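Local coordinates for protein putative prephenate dehydratase (Streptococcus mutans, PDB 4LUB) that probably catalyses the dehydration and decarboxylation of prephenate to phenylpyruvate, a step of L-phenylalanine biosynthesis, at residues B[51-56]-B[63-68]; B[246-251]-B[268-273]. All coordinates share one frame; numbering follows the deposited sequence.

Contact 1: residues B[51-56]-B[63-68]; sequences VPVENS and ETFDYL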
ATOM      1  N   VAL B  51      -2.345  19.105  -2.396  1.00 22.79           N
ATOM      2  CA  VAL B  51      -1.819  17.985  -3.166  1.00 22.57           C
ATOM      3  C   VAL B  51      -2.819  16.832  -3.219  1.00 23.42           C
ATOM      4  O   VAL B  51      -3.592  16.634  -2.284  1.00 23.93           O
ATOM      5  CB  VAL B  51      -0.483  17.454  -2.576  1.00 25.03           C
ATOM      6  CG1 VAL B  51       0.612  18.521  -2.636  1.00 22.01           C
ATOM      7  CG2 VAL B  51      -0.679  16.918  -1.151  1.00 23.05           C
ATOM      8  N   PRO B  52      -2.818  16.074  -4.328  1.00 28.64           N
ATOM      9  CA  PRO B  52      -3.553  14.805  -4.379  1.00 24.28           C
ATOM     10  C   PRO B  52      -2.888  13.789  -3.466  1.00 25.12           C
ATOM     11  O   PRO B  52      -1.653  13.754  -3.407  1.00 24.50           O
ATOM     12  CB  PRO B  52      -3.452  14.385  -5.845  1.00 24.11           C
ATOM     13  CG  PRO B  52      -2.205  15.041  -6.339  1.00 28.34           C
ATOM     14  CD  PRO B  52      -2.046  16.322  -5.562  1.00 31.10           C
ATOM     15  N   VAL B  53      -3.663  13.022  -2.700  1.00 23.37           N
ATOM     16  CA  VAL B  53      -3.046  11.984  -1.881  1.00 22.96           C
ATOM     17  C   VAL B  53      -3.494  10.561  -2.219  1.00 21.98           C
ATOM     18  O   VAL B  53      -2.723   9.624  -2.059  1.00 22.24           O
ATOM     19  CB  VAL B  53      -3.272  12.260  -0.366  1.00 26.48           C
ATOM     20  CG1 VAL B  53      -3.014  13.727  -0.058  1.00 23.44           C
ATOM     21  CG2 VAL B  53      -4.659  11.816   0.107  1.00 22.17           C
ATOM     22  N   GLU B  54      -4.729  10.388  -2.671  1.00 20.65           N
ATOM     23  CA  GLU B  54      -5.214   9.049  -2.977  1.00 21.69           C
ATOM     24  C   GLU B  54      -6.294   9.027  -4.040  1.00 22.87           C
ATOM     25  O   GLU B  54      -7.207   9.841  -4.002  1.00 23.80           O
ATOM     26  CB  GLU B  54      -5.761   8.371  -1.712  1.00 19.46           C
ATOM     27  CG  GLU B  54      -6.270   6.954  -1.964  1.00 21.11           C
ATOM     28  CD  GLU B  54      -6.694   6.244  -0.703  1.00 26.73           C
ATOM     29  OE1 GLU B  54      -6.488   6.812   0.391  1.00 26.68           O
ATOM     30  OE2 GLU B  54      -7.214   5.111  -0.804  1.00 26.35           O
ATOM     31  N   ASN B  55      -6.217   8.052  -4.942  1.00 22.01           N
ATOM     32  CA  ASN B  55      -7.218   7.878  -5.989  1.00 23.33           C
ATOM     33  C   ASN B  55      -7.929   6.543  -5.817  1.00 24.61           C
ATOM     34  O   ASN B  55      -7.323   5.555  -5.399  1.00 24.55           O
ATOM     35  CB  ASN B  55      -6.583   7.966  -7.378  1.00 29.18           C
ATOM     36  CG  ASN B  55      -7.595   7.769  -8.491  1.00 34.42           C
ATOM     37  OD1 ASN B  55      -7.814   6.647  -8.943  1.00 37.55           O
ATOM     38  ND2 ASN B  55      -8.252   8.850  -8.907  1.00 37.28           N
ATOM     39  N   SER B  56      -9.212   6.519  -6.157  1.00 24.68           N
ATOM     40  CA  SER B  56     -10.053   5.341  -5.971  1.00 29.03           C
ATOM     41  C   SER B  56      -9.619   4.136  -6.818  1.00 29.28           C
ATOM     42  O   SER B  56     -10.019   3.004  -6.538  1.00 29.66           O
ATOM     43  CB  SER B  56     -11.521   5.703  -6.240  1.00 28.85           C
ATOM     44  OG  SER B  56     -11.774   5.885  -7.615  1.00 32.93           O
ATOM     45  N   GLU B  63       4.604   9.618  -3.778  1.00 24.04           N
ATOM     46  CA  GLU B  63       5.341  10.870  -3.599  1.00 25.81           C
ATOM     47  C   GLU B  63       4.857  11.692  -2.405  1.00 24.84           C
ATOM     48  O   GLU B  63       5.666  12.222  -1.642  1.00 26.05           O
ATOM     49  CB  GLU B  63       5.284  11.737  -4.868  1.00 26.17           C
ATOM     50  CG  GLU B  63       6.400  12.787  -4.885  1.00 29.99           C
ATOM     51  CD  GLU B  63       6.333  13.733  -6.069  1.00 32.97           C
ATOM     52  OE1 GLU B  63       5.567  13.460  -7.024  1.00 37.39           O
ATOM     53  OE2 GLU B  63       7.057  14.758  -6.051  1.00 33.48           O
ATOM     54  N   THR B  64       3.543  11.819  -2.266  1.00 22.94           N
ATOM     55  CA  THR B  64       2.965  12.616  -1.187  1.00 21.48           C
ATOM     56  C   THR B  64       3.317  12.059   0.187  1.00 22.32           C
ATOM     57  O   THR B  64       3.859  12.765   1.037  1.00 23.49           O
ATOM     58  CB  THR B  64       1.427  12.702  -1.304  1.00 24.42           C
ATOM     59  OG1 THR B  64       1.077  13.336  -2.538  1.00 23.54           O
ATOM     60  CG2 THR B  64       0.860  13.534  -0.171  1.00 26.74           C
ATOM     61  N   PHE B  65       3.036  10.778   0.391  1.00 19.84           N
ATOM     62  CA  PHE B  65       3.269  10.142   1.680  1.00 20.50           C
ATOM     63  C   PHE B  65       4.745   9.948   2.045  1.00 22.98           C
ATOM     64  O   PHE B  65       5.104  10.091   3.214  1.00 21.64           O
ATOM     65  CB  PHE B  65       2.510   8.819   1.730  1.00 20.74           C
ATOM     66  CG  PHE B  65       1.038   9.010   1.862  1.00 23.70           C
ATOM     67  CD1 PHE B  65       0.495   9.434   3.062  1.00 24.29           C
ATOM     68  CD2 PHE B  65       0.203   8.847   0.767  1.00 22.19           C
ATOM     69  CE1 PHE B  65      -0.858   9.646   3.189  1.00 24.39           C
ATOM     70  CE2 PHE B  65      -1.159   9.063   0.883  1.00 22.39           C
ATOM     71  CZ  PHE B  65      -1.691   9.459   2.099  1.00 26.26           C
ATOM     72  N   ASP B  66       5.593   9.595   1.079  1.00 22.44           N
ATOM     73  CA  ASP B  66       7.031   9.514   1.356  1.00 26.45           C
ATOM     74  C   ASP B  66       7.605  10.857   1.811  1.00 27.02           C
ATOM     75  O   ASP B  66       8.352  10.920   2.786  1.00 27.11           O
ATOM     76  CB  ASP B  66       7.820   8.990   0.142  1.00 28.08           C
ATOM     77  CG  ASP B  66       7.361   7.607  -0.309  1.00 29.91           C
ATOM     78  OD1 ASP B  66       6.836   6.848   0.533  1.00 30.32           O
ATOM     79  OD2 ASP B  66       7.556   7.268  -1.496  1.00 31.82           O
ATOM     80  N   TYR B  67       7.297  11.923   1.085  1.00 26.21           N
ATOM     81  CA  TYR B  67       7.756  13.249   1.489  1.00 26.16           C
ATOM     82  C   TYR B  67       7.216  13.683   2.861  1.00 28.39           C
ATOM     83  O   TYR B  67       7.974  14.161   3.702  1.00 31.30           O
ATOM     84  CB  TYR B  67       7.409  14.303   0.443  1.00 25.19           C
ATOM     85  CG  TYR B  67       8.265  15.530   0.643  1.00 27.67           C
ATOM     86  CD1 TYR B  67       9.541  15.598   0.101  1.00 27.12           C
ATOM     87  CD2 TYR B  67       7.818  16.597   1.408  1.00 27.26           C
ATOM     88  CE1 TYR B  67      10.348  16.709   0.301  1.00 28.80           C
ATOM     89  CE2 TYR B  67       8.613  17.710   1.612  1.00 27.42           C
ATOM     90  CZ  TYR B  67       9.872  17.760   1.058  1.00 30.51           C
ATOM     91  OH  TYR B  67      10.661  18.865   1.261  1.00 33.55           O
ATOM     92  N   LEU B  68       5.905  13.571   3.053  1.00 24.83           N
ATOM     93  CA  LEU B  68       5.284  13.902   4.336  1.00 25.32           C
ATOM     94  C   LEU B  68       5.823  13.125   5.534  1.00 28.24           C
ATOM     95  O   LEU B  68       5.951  13.686   6.622  1.00 32.67           O
ATOM     96  CB  LEU B  68       3.764  13.716   4.255  1.00 24.91           C
ATOM     97  CG  LEU B  68       2.890  14.975   4.123  1.00 31.86           C
ATOM     98  CD1 LEU B  68       3.535  16.131   3.381  1.00 36.92           C
ATOM     99  CD2 LEU B  68       1.494  14.634   3.592  1.00 30.60           C
TER
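Thr-64, on helix 62-70, points its side chain at the strand that carries Val-51, Pro-52 and Val-53. Its CB lies 3.9 Å from Pro-52 O, and there the side chain forks. One branch is polar: Thr-64 OG1 donates a hydrogen bond to Pro-52 O at 2.9 Å, nearly in line with the carbonyl (C=O...donor angle 164°). The other branch is apolar. Thr-64 CG2, anti to the backbone N, rests against two valine methyls side by side on the strand, 3.8 Å from Val-51 CG2 and 3.9 Å from Val-53 CG1.

One residue on, the Phe-65 ring reaches the strand with its edge. Val-53 O sits near the ring plane, 3.4 Å from Phe-65 CE2, and Val-53 CB lies 4.0 Å from the same carbon. Ile-34 of helix 34-42 touches Thr-64, and Val-37 touches Val-51. A classic beta bulge places Val-53 and Glu-54 opposite Arg-174 of the neighbouring strand.

The helix follows the strand closely in sequence and packs back on it within the prephenate dehydratase domain. The threonine thus does two jobs: its hydroxyl satisfies a strand carbonyl, and its methyl fills the apolar layer between helix and sheet.

Contact 2: residues B[246-251]-B[268-273]; sequences HNEKLV and LGKYAV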
ATOM      1  N   HIS B 246     -13.955  11.073  15.171  1.00 28.22           N
ATOM      2  CA  HIS B 246     -15.170  11.658  15.734  1.00 31.05           C
ATOM      3  C   HIS B 246     -15.045  11.837  17.244  1.00 29.74           C
ATOM      4  O   HIS B 246     -15.596  12.772  17.816  1.00 29.58           O
ATOM      5  CB  HIS B 246     -16.383  10.798  15.376  1.00 30.92           C
ATOM      6  CG  HIS B 246     -16.714  10.824  13.920  1.00 33.61           C
ATOM      7  ND1 HIS B 246     -17.163  11.964  13.283  1.00 32.49           N
ATOM      8  CD2 HIS B 246     -16.643   9.864  12.970  1.00 34.49           C
ATOM      9  CE1 HIS B 246     -17.364  11.699  12.005  1.00 32.63           C
ATOM     10  NE2 HIS B 246     -17.054  10.432  11.788  1.00 33.22           N
ATOM     11  N   ASN B 247     -14.317  10.929  17.883  1.00 28.93           N
ATOM     12  CA  ASN B 247     -14.103  11.011  19.319  1.00 27.15           C
ATOM     13  C   ASN B 247     -12.626  11.254  19.584  1.00 25.77           C
ATOM     14  O   ASN B 247     -11.848  10.319  19.771  1.00 23.68           O
ATOM     15  CB  ASN B 247     -14.581   9.712  19.992  1.00 23.66           C
ATOM     16  CG  ASN B 247     -14.671   9.825  21.505  1.00 21.68           C
ATOM     17  OD1 ASN B 247     -14.033  10.676  22.122  1.00 20.48           O
ATOM     18  ND2 ASN B 247     -15.449   8.939  22.109  1.00 20.76           N
ATOM     19  N   GLU B 248     -12.255  12.530  19.624  1.00 25.49           N
ATOM     20  CA  GLU B 248     -10.857  12.919  19.675  1.00 27.99           C
ATOM     21  C   GLU B 248     -10.189  12.573  21.003  1.00 25.53           C
ATOM     22  O   GLU B 248      -8.991  12.325  21.048  1.00 23.29           O
ATOM     23  CB  GLU B 248     -10.726  14.425  19.404  1.00 30.82           C
ATOM     24  CG  GLU B 248     -10.936  14.814  17.951  1.00 37.34           C
ATOM     25  CD  GLU B 248     -10.207  16.095  17.590  1.00 43.44           C
ATOM     26  OE1 GLU B 248     -10.821  17.176  17.736  1.00 47.47           O
ATOM     27  OE2 GLU B 248      -9.029  16.012  17.165  1.00 38.92           O
ATOM     28  N   LYS B 249     -10.969  12.482  22.071  1.00 28.04           N
ATOM     29  CA  LYS B 249     -10.378  12.227  23.376  1.00 27.13           C
ATOM     30  C   LYS B 249     -10.087  10.734  23.538  1.00 22.02           C
ATOM     31  O   LYS B 249      -9.080  10.356  24.131  1.00 22.99           O
ATOM     32  CB  LYS B 249     -11.319  12.706  24.486  1.00 31.68           C
ATOM     33  CG  LYS B 249     -10.818  12.496  25.904  1.00 38.67           C
ATOM     34  CD  LYS B 249     -10.106  13.743  26.404  1.00 43.55           C
ATOM     35  CE  LYS B 249     -10.148  13.826  27.921  1.00 47.39           C
ATOM     36  NZ  LYS B 249     -11.540  14.002  28.411  1.00 50.27           N
ATOM     37  N   LEU B 250     -10.952   9.891  22.983  1.00 22.00           N
ATOM     38  CA  LEU B 250     -10.686   8.456  22.905  1.00 18.09           C
ATOM     39  C   LEU B 250      -9.493   8.112  22.008  1.00 20.84           C
ATOM     40  O   LEU B 250      -8.684   7.245  22.344  1.00 19.37           O
ATOM     41  CB  LEU B 250     -11.941   7.724  22.444  1.00 16.71           C
ATOM     42  CG  LEU B 250     -11.958   6.212  22.723  1.00 19.99           C
ATOM     43  CD1 LEU B 250     -11.607   5.854  24.188  1.00 17.64           C
ATOM     44  CD2 LEU B 250     -13.314   5.634  22.324  1.00 21.42           C
ATOM     45  N   VAL B 251      -9.408   8.774  20.858  1.00 19.21           N
ATOM     46  CA  VAL B 251      -8.235   8.669  19.997  1.00 20.18           C
ATOM     47  C   VAL B 251      -6.954   9.033  20.753  1.00 23.54           C
ATOM     48  O   VAL B 251      -5.936   8.355  20.615  1.00 23.27           O
ATOM     49  CB  VAL B 251      -8.392   9.548  18.742  1.00 23.13           C
ATOM     50  CG1 VAL B 251      -7.084   9.654  17.991  1.00 22.53           C
ATOM     51  CG2 VAL B 251      -9.476   8.973  17.838  1.00 18.81           C
ATOM     52  N   LEU B 268       0.105  12.617  10.707  1.00 25.50           N
ATOM     53  CA  LEU B 268       0.158  13.267   9.407  1.00 25.43           C
ATOM     54  C   LEU B 268      -0.925  14.332   9.291  1.00 29.56           C
ATOM     55  O   LEU B 268      -0.783  15.277   8.524  1.00 29.14           O
ATOM     56  CB  LEU B 268       0.001  12.242   8.279  1.00 22.38           C
ATOM     57  CG  LEU B 268       1.049  11.135   8.182  1.00 23.24           C
ATOM     58  CD1 LEU B 268       0.746  10.247   6.990  1.00 27.61           C
ATOM     59  CD2 LEU B 268       2.443  11.728   8.060  1.00 22.85           C
ATOM     60  N   GLY B 269      -1.993  14.191  10.074  1.00 30.07           N
ATOM     61  CA  GLY B 269      -3.082  15.148  10.029  1.00 28.87           C
ATOM     62  C   GLY B 269      -4.311  14.792  10.845  1.00 26.58           C
ATOM     63  O   GLY B 269      -4.644  13.616  10.994  1.00 23.93           O
ATOM     64  N   LYS B 270      -4.951  15.818  11.406  1.00 26.26           N
ATOM     65  CA  LYS B 270      -6.326  15.739  11.905  1.00 28.44           C
ATOM     66  C   LYS B 270      -7.198  16.695  11.104  1.00 28.04           C
ATOM     67  O   LYS B 270      -6.941  17.894  11.086  1.00 27.68           O
ATOM     68  CB  LYS B 270      -6.432  16.085  13.398  1.00 31.68           C
ATOM     69  CG  LYS B 270      -5.561  15.273  14.336  1.00 39.85           C
ATOM     70  CD  LYS B 270      -5.842  15.694  15.769  1.00 48.02           C
ATOM     71  CE  LYS B 270      -4.849  15.122  16.759  1.00 52.92           C
ATOM     72  NZ  LYS B 270      -5.188  15.559  18.149  1.00 58.73           N
ATOM     73  N   TYR B 271      -8.223  16.184  10.431  1.00 22.45           N
ATOM     74  CA  TYR B 271      -8.891  17.020   9.439  1.00 25.75           C
ATOM     75  C   TYR B 271     -10.345  16.635   9.240  1.00 27.87           C
ATOM     76  O   TYR B 271     -10.740  15.494   9.495  1.00 27.58           O
ATOM     77  CB  TYR B 271      -8.154  16.935   8.096  1.00 23.37           C
ATOM     78  CG  TYR B 271      -7.859  15.509   7.682  1.00 23.43           C
ATOM     79  CD1 TYR B 271      -8.813  14.754   7.004  1.00 22.33           C
ATOM     80  CD2 TYR B 271      -6.638  14.905   7.986  1.00 22.13           C
ATOM     81  CE1 TYR B 271      -8.565  13.444   6.633  1.00 21.54           C
ATOM     82  CE2 TYR B 271      -6.378  13.588   7.618  1.00 22.52           C
ATOM     83  CZ  TYR B 271      -7.352  12.866   6.937  1.00 20.51           C
ATOM     84  OH  TYR B 271      -7.119  11.564   6.566  1.00 22.82           O
ATOM     85  N   ALA B 272     -11.132  17.588   8.754  1.00 27.14           N
ATOM     86  CA  ALA B 272     -12.469  17.284   8.259  1.00 25.00           C
ATOM     87  C   ALA B 272     -12.385  16.854   6.797  1.00 24.02           C
ATOM     88  O   ALA B 272     -11.473  17.257   6.069  1.00 21.06           O
ATOM     89  CB  ALA B 272     -13.390  18.492   8.416  1.00 26.17           C
ATOM     90  N   VAL B 273     -13.319  16.000   6.390  1.00 27.61           N
ATOM     91  CA  VAL B 273     -13.444  15.577   5.003  1.00 27.98           C
ATOM     92  C   VAL B 273     -14.621  16.260   4.317  1.00 27.73           C
ATOM     93  O   VAL B 273     -15.752  16.170   4.782  1.00 26.78           O
ATOM     94  CB  VAL B 273     -13.619  14.043   4.893  1.00 26.98           C
ATOM     95  CG1 VAL B 273     -13.685  13.610   3.426  1.00 26.55           C
ATOM     96  CG2 VAL B 273     -12.509  13.320   5.662  1.00 22.83           C
TER
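The start of helix 248-261 stands beside strand 264-274 at a distance, with Glu-248 CA and Lys-270 CA, the nearest pair, 9.4 Å apart. Two long side chains span the gap. Each has CG anti to its own carbonyl carbon and runs on extended, which carries it from its backbone toward the other. They meet at an oblique angle. Glu-248 OE2 comes alongside the lysine chain, 3.5 Å from Lys-270 CD. The ammonium is farther off: Lys-270 NZ is 4.0 Å from Glu-248 OE2, a long salt bridge. At that length the attraction is probably weak and fixes neither chain firmly. The same OE2 accepts a hydrogen bond from Asn-245 ND2, its stronger partner.

Both segments belong to the ACT domain, whose fold sets helices against one face of an antiparallel sheet. Here the helix leads by a short turn into the strand, and the contact lies at the solvent-exposed margin of that packing. Asn-247 is the N-cap of the helix. Its OD1 accepts from Leu-250 N at 3.3 Å. The N-H points well at the oxygen (165°), but the donor stands above the carbonyl plane, 63° out of it. Val-251 N adds a backbone bond to Asn-247 O.

On the strand, Leu-268 and Gly-269 form a classic beta bulge opposite Ser-195. Lys-270 packs on Ile-194 of the adjoining strand 189-199.

How the contacts relate
Contact 1 is core and contact 2 is surface. Each sets a helix against a strand, and both strands belong to one mixed sheet. The helices differ, and so do the domains: 51-56 with 63-68 belongs to prephenate dehydratase, 246-251 with 268-273 to ACT. Buried contact 1 combines apolar packing with one well-aligned hydrogen bond. Exposed contact 2 rests on a long, solvent-facing charge pair and covers about a third of the area. Their centres are about 19 Å apart, yet they touch directly: Phe-65 CD1 lies 4.0 Å from Leu-268 CD1. Helix 62-70 of the first domain thus packs against the strand of the second.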